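Local coordinates for protein agarase (Pseudoalteromonas fuliginea, PDB 6XJ9) that probably hydrolyses agarose, the galactan of red algal cell walls, as a glycoside hydrolase of a marine bacterium, at residues A[520-525]-A[586-591]; A[317-322]-A[359-364]; A[67-72]-A[650-655]. All coordinates share one frame; numbering follows the deposited sequence.

Contact 1. Residues A[520-525]-A[586-591]; sequences SHYGIV and DFSILL
Tyr522 and Phe587 meet as an aromatic pair. The edge of the Phe587 ring is directed at the face of Tyr522 in an offset edge-to-face pair, with centroids 6.0 Å apart and planes at 66°. The closer touch is a CH-pi contact, because Phe587 CB sits over the same ring, 3.9 Å from the centroid of Tyr522. On the opposite face of the tyrosine lies CD2 of His521, the preceding residue, so the phenol is clamped between an imidazole and a helix side chain. Phe587 receives a CH-pi contact of its own: Val525 CG1 lies over one face, 4.2 Å from the centroid of the Phe587 ring.

Aliphatic packing continues from there. A valine suits position 525 because its two methyls divide the work: CG1, anti to the backbone N (chi1 165°), leads to the Phe587 ring, while Val525 CG2 lies 3.5 Å from Leu591 N and also touches Leu590 CB. Leu591 CD2 slides in near the plane of the His521 ring, at its edge, and stands 3.9 Å from CD1 of Tyr522. Structurally, a break between two short helices, 518-521 and 523-529, is laid against the long helix 584-609. Tyr522 leaves helical geometry after the first and serves as N-cap residue of the second, and its side chain is directed at the long helix.

No hydrogen bond spans the two segments directly. The polar ends converge instead on Glu628 of helix 627-634. His521 NE2 bonds to its OE1, while Tyr522 OH and Ser588 OG, 4.0 Å apart, share Glu628 OE2 rather than bonding each other.

Contact 2. Residues A[317-322]-A[359-364]; sequences TGYDFD and VRKNLF
The carbonyl of Thr317 comes down on the backbone of Lys361: Thr317 O lies 3.3 Å from Lys361 CA in a CA-H...O contact with an angle of 135° at the hydrogen. Thr317 buries the most surface in this contact, and mainly through its backbone, since its CB points away. Phe364 also reaches in with CE2, 3.6 Å from Thr317 CA. Next in the chain, Gly318 CA is only 3.4 Å from Arg360 CB; a side chain at this place would run into Lys361 N and the arginine, and the positive phi (99°) would press it against the preceding carbonyl O, so glycine fits on both counts. Arg360 then curls back to bond Leu316 O through NH2.

Lys361 meets Tyr319 along its aliphatic length. With CG anti to the backbone N (chi1 176°) and an extended chain as far as CE, it passes the phenol obliquely, and Tyr319 OH ends 3.5 Å from Lys361 CE. A long methylene chain suits such a partly exposed ring.

Threonine also fits for its hydroxyl: Thr317 OG1 accepts from Tyr319 N at 3.1 Å and bonds Glu393 OE2. This is an ST turn, at the break in strand 315-320 of a four-stranded antiparallel sheet, where helix 358-361 packs against it.

Contact 3. Residues A[67-72]-A[650-655]; sequences KNSYAS and RDDKWA
Arg650 lays a face of its guanidinium against the backbone of Asn68 and Ser69, and this is the close-packed side of the contact. Ser69 CB approaches to 3.5 Å from Arg650 NE, and Ser69 CA and N lie above the same flat group; a small residue such as serine lets the backbone come this close. At the guanidinium edge, Arg650 NH2 comes 3.5 Å from Lys67 C. The bend at chi3 (52°) helps to lay the guanidinium face along Ser69. Two carbonyls hold it: NH1 bonds Thr195 O and NH2 bonds Lys66 O, and with Asp652 they meet the buried charge.

Asp652 completes the grip from the arginine's own segment. It is a side-on, two-nitrogen salt bridge, NE to OD1 and NH2 to OD2 both at 3.0 Å between Arg650 and Asp652. OD2 lies in the guanidinium plane, whereas OD1 is tilted from it by 26°. The contact joins the carbohydrate-binding-module-like domain, at the loop entering strand 70-75, to helix 651-654 of what is probably the (beta/alpha)8 barrel expected of a GH50 enzyme; Arg650 is the N-cap residue of that helix. With a leucine in place of Arg650, Asp652 would probably lose its charged partner and the carbonyls of Thr195 and Lys66 this donor.

Toward solvent the fit is looser, and water does the bridging. One water donates to Lys67 O at 3.1 Å and to Asp652 OD2 at 2.7 Å. A second accepts from Ser69 N at 3.0 Å and donates to the same carboxylate oxygen. An aspartate suits this exposed side, since OD2 takes the arginine NH2 and both waters.

Overall arrangement
The three contacts are separate, and none touches another. Contact 3 ties the carbohydrate-binding-module-like domain to a late part of the chain, closing a loop of 577 residues in which both other contacts are nested. Contact 2 closes before contact 1 opens. Contacts 1 and 3 are the nearer pair, with nearest atoms about 11 Å apart and centres about 25 Å apart. Contact 2 lies about 45 Å, centre to centre, from each of the others, and it and contact 3 are on opposite sides of the chain's centre. Contacts 1 and 2 are buried, whereas contact 3 is at the surface.

Contact 1. Residues A[520-525]-A[586-591]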
loop_
_atom_site.group_PDB
_atom_site.type_symbol
_atom_site.label_atom_id
_atom_site.label_comp_id
_atom_site.label_asym_id
_atom_site.label_seq_id
_atom_site.Cartn_x
_atom_site.Cartn_y
_atom_site.Cartn_z
ATOM N N SER A 520 -8.179 -21.974 -36.506
ATOM C CA SER A 520 -8.586 -20.894 -35.618
ATOM C C SER A 520 -8.458 -19.540 -36.318
ATOM O O SER A 520 -9.255 -18.632 -36.101
ATOM C CB SER A 520 -7.741 -20.905 -34.373
ATOM O OG SER A 520 -8.234 -21.860 -33.456
ATOM N N HIS A 521 -7.403 -19.407 -37.120
ATOM C CA HIS A 521 -7.050 -18.152 -37.750
ATOM C C HIS A 521 -8.025 -17.857 -38.885
ATOM O O HIS A 521 -8.589 -16.763 -38.962
ATOM C CB HIS A 521 -5.595 -18.222 -38.227
ATOM C CG HIS A 521 -5.039 -16.923 -38.708
ATOM N ND1 HIS A 521 -3.684 -16.668 -38.709
ATOM C CD2 HIS A 521 -5.634 -15.829 -39.227
ATOM C CE1 HIS A 521 -3.466 -15.461 -39.184
ATOM N NE2 HIS A 521 -4.650 -14.928 -39.515
ATOM N N TYR A 522 -8.227 -18.851 -39.752
ATOM C CA TYR A 522 -8.957 -18.616 -40.989
ATOM C C TYR A 522 -10.314 -19.309 -40.948
ATOM O O TYR A 522 -10.862 -19.633 -41.997
ATOM C CB TYR A 522 -8.111 -19.039 -42.198
ATOM C CG TYR A 522 -6.825 -18.262 -42.327
ATOM C CD1 TYR A 522 -6.834 -16.913 -42.661
ATOM C CD2 TYR A 522 -5.606 -18.862 -42.090
ATOM C CE1 TYR A 522 -5.664 -16.181 -42.768
ATOM C CE2 TYR A 522 -4.423 -18.149 -42.198
ATOM C CZ TYR A 522 -4.454 -16.808 -42.534
ATOM O OH TYR A 522 -3.289 -16.111 -42.624
ATOM N N GLY A 523 -10.857 -19.494 -39.739
ATOM C CA GLY A 523 -12.134 -20.174 -39.567
ATOM C C GLY A 523 -13.265 -19.582 -40.410
ATOM O O GLY A 523 -14.034 -20.319 -41.026
ATOM N N ILE A 524 -13.361 -18.246 -40.433
ATOM C CA ILE A 524 -14.412 -17.547 -41.157
ATOM C C ILE A 524 -14.294 -17.884 -42.643
ATOM O O ILE A 524 -15.301 -18.056 -43.323
ATOM C CB ILE A 524 -14.322 -16.028 -40.925
ATOM C CG1 ILE A 524 -14.594 -15.633 -39.470
ATOM C CG2 ILE A 524 -15.232 -15.276 -41.901
ATOM C CD1 ILE A 524 -16.040 -15.801 -39.053
ATOM N N VAL A 525 -13.052 -17.932 -43.132
ATOM C CA VAL A 525 -12.758 -18.189 -44.535
ATOM C C VAL A 525 -13.108 -19.645 -44.833
ATOM O O VAL A 525 -13.916 -19.912 -45.714
ATOM C CB VAL A 525 -11.285 -17.880 -44.865
ATOM C CG1 VAL A 525 -10.856 -18.475 -46.200
ATOM C CG2 VAL A 525 -10.999 -16.381 -44.839
ATOM N N ASP A 586 -4.202 -17.047 -50.245
ATOM C CA ASP A 586 -5.580 -16.762 -50.613
ATOM C C ASP A 586 -6.459 -16.605 -49.367
ATOM O O ASP A 586 -7.349 -15.753 -49.351
ATOM C CB ASP A 586 -6.107 -17.818 -51.589
ATOM C CG ASP A 586 -5.235 -17.923 -52.833
ATOM O OD1 ASP A 586 -4.794 -16.874 -53.305
ATOM O OD2 ASP A 586 -4.961 -19.053 -53.284
ATOM N N PHE A 587 -6.222 -17.436 -48.343
ATOM C CA PHE A 587 -6.959 -17.359 -47.086
ATOM C C PHE A 587 -6.783 -15.970 -46.479
ATOM O O PHE A 587 -7.721 -15.388 -45.939
ATOM C CB PHE A 587 -6.545 -18.488 -46.132
ATOM C CG PHE A 587 -7.131 -19.850 -46.436
ATOM C CD1 PHE A 587 -7.628 -20.163 -47.695
ATOM C CD2 PHE A 587 -7.197 -20.829 -45.451
ATOM C CE1 PHE A 587 -8.171 -21.414 -47.964
ATOM C CE2 PHE A 587 -7.712 -22.090 -45.725
ATOM C CZ PHE A 587 -8.212 -22.377 -46.980
ATOM N N SER A 588 -5.562 -15.447 -46.608
ATOM C CA SER A 588 -5.190 -14.132 -46.117
ATOM C C SER A 588 -5.917 -13.030 -46.887
ATOM O O SER A 588 -6.352 -12.049 -46.291
ATOM C CB SER A 588 -3.705 -13.975 -46.187
ATOM O OG SER A 588 -3.272 -13.053 -45.205
ATOM N N ILE A 589 -6.036 -13.204 -48.211
ATOM C CA ILE A 589 -6.709 -12.256 -49.091
ATOM C C ILE A 589 -8.192 -12.209 -48.726
ATOM O O ILE A 589 -8.779 -11.128 -48.624
ATOM C CB ILE A 589 -6.473 -12.631 -50.574
ATOM C CG1 ILE A 589 -5.076 -12.202 -51.049
ATOM C CG2 ILE A 589 -7.564 -12.079 -51.480
ATOM C CD1 ILE A 589 -4.685 -12.743 -52.418
ATOM N N LEU A 590 -8.763 -13.396 -48.479
ATOM C CA LEU A 590 -10.181 -13.550 -48.195
ATOM C C LEU A 590 -10.499 -12.973 -46.814
ATOM O O LEU A 590 -11.433 -12.179 -46.687
ATOM C CB LEU A 590 -10.585 -15.024 -48.346
ATOM C CG LEU A 590 -10.446 -15.611 -49.756
ATOM C CD1 LEU A 590 -10.985 -17.041 -49.835
ATOM C CD2 LEU A 590 -11.124 -14.734 -50.795
ATOM N N LEU A 591 -9.687 -13.304 -45.804
ATOM C CA LEU A 591 -9.893 -12.735 -44.473
ATOM C C LEU A 591 -9.719 -11.208 -44.482
ATOM O O LEU A 591 -10.535 -10.490 -43.904
ATOM C CB LEU A 591 -8.999 -13.418 -43.433
ATOM C CG LEU A 591 -9.165 -12.903 -41.996
ATOM C CD1 LEU A 591 -10.609 -13.078 -41.527
ATOM C CD2 LEU A 591 -8.214 -13.622 -41.045
#

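Contact 2. Residues A[317-322]-A[359-364]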
loop_
_atom_site.group_PDB
_atom_site.type_symbol
_atom_site.label_atom_id
_atom_site.label_comp_id
_atom_site.label_asym_id
_atom_site.label_seq_id
_atom_site.Cartn_x
_atom_site.Cartn_y
_atom_site.Cartn_z
ATOM N N THR A 317 -30.469 -13.775 -7.598
ATOM C CA THR A 317 -30.889 -13.952 -6.214
ATOM C C THR A 317 -31.359 -15.382 -5.980
ATOM O O THR A 317 -31.449 -15.819 -4.835
ATOM C CB THR A 317 -32.082 -13.045 -5.873
ATOM O OG1 THR A 317 -33.153 -13.403 -6.750
ATOM C CG2 THR A 317 -31.767 -11.573 -6.020
ATOM N N GLY A 318 -31.694 -16.089 -7.066
ATOM C CA GLY A 318 -32.230 -17.440 -6.955
ATOM C C GLY A 318 -33.754 -17.469 -7.069
ATOM O O GLY A 318 -34.365 -18.536 -7.093
ATOM N N TYR A 319 -34.370 -16.283 -7.127
ATOM C CA TYR A 319 -35.807 -16.193 -7.294
ATOM C C TYR A 319 -36.130 -16.104 -8.782
ATOM O O TYR A 319 -35.289 -15.701 -9.583
ATOM C CB TYR A 319 -36.367 -15.032 -6.467
ATOM C CG TYR A 319 -36.282 -15.228 -4.973
ATOM C CD1 TYR A 319 -35.120 -14.949 -4.276
ATOM C CD2 TYR A 319 -37.369 -15.701 -4.250
ATOM C CE1 TYR A 319 -35.035 -15.129 -2.903
ATOM C CE2 TYR A 319 -37.309 -15.868 -2.875
ATOM C CZ TYR A 319 -36.136 -15.586 -2.200
ATOM O OH TYR A 319 -36.060 -15.765 -0.848
ATOM N N ASP A 320 -37.359 -16.494 -9.139
ATOM C CA ASP A 320 -37.844 -16.377 -10.505
ATOM C C ASP A 320 -39.362 -16.240 -10.486
ATOM O O ASP A 320 -39.985 -16.158 -9.425
ATOM C CB ASP A 320 -37.397 -17.543 -11.394
ATOM C CG ASP A 320 -37.343 -17.210 -12.879
ATOM O OD1 ASP A 320 -37.667 -16.062 -13.248
ATOM O OD2 ASP A 320 -36.949 -18.103 -13.661
ATOM N N PHE A 321 -39.945 -16.197 -11.683
ATOM C CA PHE A 321 -41.345 -15.855 -11.822
ATOM C C PHE A 321 -41.972 -16.760 -12.877
ATOM O O PHE A 321 -41.269 -17.368 -13.685
ATOM C CB PHE A 321 -41.498 -14.365 -12.156
ATOM C CG PHE A 321 -40.747 -13.430 -11.239
ATOM C CD1 PHE A 321 -41.253 -13.095 -9.991
ATOM C CD2 PHE A 321 -39.516 -12.909 -11.610
ATOM C CE1 PHE A 321 -40.554 -12.254 -9.137
ATOM C CE2 PHE A 321 -38.822 -12.059 -10.760
ATOM C CZ PHE A 321 -39.342 -11.730 -9.527
ATOM N N ASP A 322 -43.305 -16.844 -12.837
ATOM C CA ASP A 322 -44.077 -17.480 -13.887
ATOM C C ASP A 322 -43.719 -16.803 -15.210
ATOM O O ASP A 322 -44.027 -15.628 -15.419
ATOM C CB ASP A 322 -45.569 -17.456 -13.542
ATOM C CG ASP A 322 -46.393 -18.398 -14.401
ATOM O OD1 ASP A 322 -46.328 -18.256 -15.641
ATOM O OD2 ASP A 322 -47.073 -19.277 -13.825
ATOM N N VAL A 359 -29.647 -22.897 -3.962
ATOM C CA VAL A 359 -28.236 -22.605 -3.760
ATOM C C VAL A 359 -28.019 -21.098 -3.853
ATOM O O VAL A 359 -27.307 -20.539 -3.020
ATOM C CB VAL A 359 -27.321 -23.398 -4.718
ATOM C CG1 VAL A 359 -25.882 -22.916 -4.676
ATOM C CG2 VAL A 359 -27.370 -24.890 -4.416
ATOM N N ARG A 360 -28.643 -20.451 -4.844
ATOM C CA ARG A 360 -28.524 -19.003 -4.990
ATOM C C ARG A 360 -29.180 -18.288 -3.807
ATOM O O ARG A 360 -28.592 -17.375 -3.237
ATOM C CB ARG A 360 -29.094 -18.491 -6.316
ATOM C CG ARG A 360 -28.352 -18.960 -7.563
ATOM C CD ARG A 360 -26.926 -18.449 -7.700
ATOM N NE ARG A 360 -26.839 -16.994 -7.724
ATOM C CZ ARG A 360 -25.712 -16.301 -7.898
ATOM N NH1 ARG A 360 -24.559 -16.921 -8.109
ATOM N NH2 ARG A 360 -25.751 -14.982 -7.892
ATOM N N LYS A 361 -30.399 -18.695 -3.448
ATOM C CA LYS A 361 -31.115 -18.028 -2.367
ATOM C C LYS A 361 -30.224 -17.962 -1.127
ATOM O O LYS A 361 -30.109 -16.908 -0.507
ATOM C CB LYS A 361 -32.469 -18.694 -2.089
ATOM C CG LYS A 361 -33.246 -18.131 -0.902
ATOM C CD LYS A 361 -34.461 -18.967 -0.526
ATOM C CE LYS A 361 -35.036 -18.637 0.838
ATOM N NZ LYS A 361 -34.007 -18.682 1.908
ATOM N N ASN A 362 -29.540 -19.073 -0.817
ATOM C CA ASN A 362 -28.879 -19.241 0.473
ATOM C C ASN A 362 -27.532 -18.518 0.548
ATOM O O ASN A 362 -26.931 -18.450 1.624
ATOM C CB ASN A 362 -28.797 -20.714 0.875
ATOM C CG ASN A 362 -30.149 -21.252 1.298
ATOM O OD1 ASN A 362 -30.861 -20.612 2.073
ATOM N ND2 ASN A 362 -30.511 -22.424 0.796
ATOM N N LEU A 363 -27.072 -17.962 -0.581
ATOM C CA LEU A 363 -25.854 -17.158 -0.596
ATOM C C LEU A 363 -26.005 -15.940 0.313
ATOM O O LEU A 363 -25.023 -15.492 0.889
ATOM C CB LEU A 363 -25.557 -16.676 -2.020
ATOM C CG LEU A 363 -25.269 -17.737 -3.083
ATOM C CD1 LEU A 363 -25.371 -17.107 -4.467
ATOM C CD2 LEU A 363 -23.899 -18.379 -2.887
ATOM N N PHE A 364 -27.230 -15.404 0.412
ATOM C CA PHE A 364 -27.485 -14.056 0.900
ATOM C C PHE A 364 -27.999 -14.053 2.341
ATOM O O PHE A 364 -28.999 -14.717 2.646
ATOM C CB PHE A 364 -28.471 -13.362 -0.048
ATOM C CG PHE A 364 -28.004 -13.306 -1.484
ATOM C CD1 PHE A 364 -26.942 -12.489 -1.854
ATOM C CD2 PHE A 364 -28.610 -14.082 -2.463
ATOM C CE1 PHE A 364 -26.502 -12.444 -3.170
ATOM C CE2 PHE A 364 -28.177 -14.037 -3.782
ATOM C CZ PHE A 364 -27.118 -13.223 -4.132
#

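Contact 3. Residues A[67-72]-A[650-655]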
loop_
_atom_site.group_PDB
_atom_site.type_symbol
_atom_site.label_atom_id
_atom_site.label_comp_id
_atom_site.label_asym_id
_atom_site.label_seq_id
_atom_site.Cartn_x
_atom_site.Cartn_y
_atom_site.Cartn_z
ATOM N N LYS A 67 12.509 -11.230 -21.274
ATOM C CA LYS A 67 12.864 -11.369 -22.679
ATOM C C LYS A 67 11.902 -12.331 -23.379
ATOM O O LYS A 67 11.739 -12.279 -24.594
ATOM C CB LYS A 67 14.330 -11.819 -22.795
ATOM C CG LYS A 67 14.796 -12.249 -24.186
ATOM C CD LYS A 67 14.889 -11.131 -25.234
ATOM C CE LYS A 67 15.757 -11.522 -26.416
ATOM N NZ LYS A 67 15.743 -10.504 -27.499
ATOM N N ASN A 68 11.256 -13.210 -22.606
ATOM C CA ASN A 68 10.460 -14.275 -23.191
ATOM C C ASN A 68 9.060 -14.223 -22.593
ATOM O O ASN A 68 8.921 -14.252 -21.374
ATOM C CB ASN A 68 11.095 -15.643 -22.933
ATOM C CG ASN A 68 12.541 -15.713 -23.374
ATOM O OD1 ASN A 68 12.822 -15.949 -24.545
ATOM N ND2 ASN A 68 13.461 -15.488 -22.454
ATOM N N SER A 69 8.048 -14.149 -23.464
ATOM C CA SER A 69 6.668 -13.907 -23.067
ATOM C C SER A 69 6.060 -15.178 -22.486
ATOM O O SER A 69 5.011 -15.124 -21.851
ATOM C CB SER A 69 5.841 -13.378 -24.211
ATOM O OG SER A 69 5.901 -14.262 -25.327
ATOM N N TYR A 70 6.716 -16.313 -22.743
ATOM C CA TYR A 70 6.377 -17.571 -22.100
ATOM C C TYR A 70 7.651 -18.188 -21.523
ATOM O O TYR A 70 8.625 -18.376 -22.246
ATOM C CB TYR A 70 5.695 -18.537 -23.078
ATOM C CG TYR A 70 5.336 -19.871 -22.467
ATOM C CD1 TYR A 70 4.114 -20.053 -21.838
ATOM C CD2 TYR A 70 6.228 -20.936 -22.483
ATOM C CE1 TYR A 70 3.779 -21.259 -21.242
ATOM C CE2 TYR A 70 5.910 -22.154 -21.893
ATOM C CZ TYR A 70 4.678 -22.313 -21.274
ATOM O OH TYR A 70 4.337 -23.505 -20.713
ATOM N N ALA A 71 7.641 -18.465 -20.215
ATOM C CA ALA A 71 8.691 -19.222 -19.546
ATOM C C ALA A 71 8.034 -20.278 -18.660
ATOM O O ALA A 71 6.919 -20.062 -18.183
ATOM C CB ALA A 71 9.561 -18.302 -18.729
ATOM N N SER A 72 8.711 -21.414 -18.445
ATOM C CA SER A 72 8.064 -22.489 -17.708
ATOM C C SER A 72 9.055 -23.506 -17.137
ATOM O O SER A 72 10.176 -23.660 -17.617
ATOM C CB SER A 72 7.030 -23.175 -18.562
ATOM O OG SER A 72 7.650 -24.039 -19.506
ATOM N N ARG A 650 4.073 -5.513 -23.698
ATOM C CA ARG A 650 5.429 -5.930 -24.029
ATOM C C ARG A 650 5.765 -5.460 -25.440
ATOM O O ARG A 650 4.945 -5.538 -26.363
ATOM C CB ARG A 650 5.573 -7.459 -24.011
ATOM C CG ARG A 650 5.305 -8.132 -22.674
ATOM C CD ARG A 650 5.410 -9.649 -22.819
ATOM N NE ARG A 650 6.654 -10.098 -23.446
ATOM C CZ ARG A 650 7.828 -10.211 -22.822
ATOM N NH1 ARG A 650 7.934 -9.908 -21.537
ATOM N NH2 ARG A 650 8.891 -10.649 -23.485
ATOM N N ASP A 651 7.003 -4.997 -25.606
ATOM C CA ASP A 651 7.451 -4.517 -26.901
ATOM C C ASP A 651 7.290 -5.621 -27.942
ATOM O O ASP A 651 6.858 -5.345 -29.057
ATOM C CB ASP A 651 8.859 -3.906 -26.808
ATOM C CG ASP A 651 8.904 -2.629 -25.978
ATOM O OD1 ASP A 651 7.914 -1.853 -26.007
ATOM O OD2 ASP A 651 9.906 -2.424 -25.280
ATOM N N ASP A 652 7.609 -6.876 -27.573
ATOM C CA ASP A 652 7.602 -7.950 -28.556
ATOM C C ASP A 652 6.187 -8.221 -29.066
ATOM O O ASP A 652 6.009 -8.543 -30.243
ATOM C CB ASP A 652 8.392 -9.190 -28.117
ATOM C CG ASP A 652 7.877 -9.900 -26.874
ATOM O OD1 ASP A 652 6.810 -9.503 -26.337
ATOM O OD2 ASP A 652 8.564 -10.833 -26.434
ATOM N N LYS A 653 5.188 -8.013 -28.200
ATOM C CA LYS A 653 3.796 -8.278 -28.544
ATOM C C LYS A 653 3.232 -7.203 -29.482
ATOM O O LYS A 653 2.348 -7.500 -30.285
ATOM C CB LYS A 653 2.961 -8.419 -27.264
ATOM C CG LYS A 653 1.469 -8.703 -27.443
ATOM C CD LYS A 653 1.130 -10.016 -28.140
ATOM C CE LYS A 653 -0.200 -10.601 -27.698
ATOM N NZ LYS A 653 -0.820 -11.461 -28.734
ATOM N N TRP A 654 3.745 -5.970 -29.394
ATOM C CA TRP A 654 3.087 -4.822 -30.007
ATOM C C TRP A 654 3.912 -4.163 -31.112
ATOM O O TRP A 654 3.491 -3.136 -31.654
ATOM C CB TRP A 654 2.657 -3.815 -28.931
ATOM C CG TRP A 654 1.688 -4.456 -27.987
ATOM C CD1 TRP A 654 1.953 -4.973 -26.751
ATOM C CD2 TRP A 654 0.294 -4.710 -28.240
ATOM N NE1 TRP A 654 0.818 -5.506 -26.202
ATOM C CE2 TRP A 654 -0.218 -5.354 -27.092
ATOM C CE3 TRP A 654 -0.572 -4.435 -29.310
ATOM C CZ2 TRP A 654 -1.555 -5.736 -26.993
ATOM C CZ3 TRP A 654 -1.896 -4.806 -29.207
ATOM C CH2 TRP A 654 -2.377 -5.445 -28.059
ATOM N N ALA A 655 5.049 -4.779 -31.474
ATOM C CA ALA A 655 5.965 -4.242 -32.468
ATOM C C ALA A 655 5.284 -4.166 -33.829
ATOM O O ALA A 655 5.638 -3.322 -34.649
ATOM C CB ALA A 655 7.217 -5.087 -32.541
HETATM O O HOH W 1 11.084 -11.175 -27.362
HETATM O O HOH W 2 8.823 -13.283 -26.278
#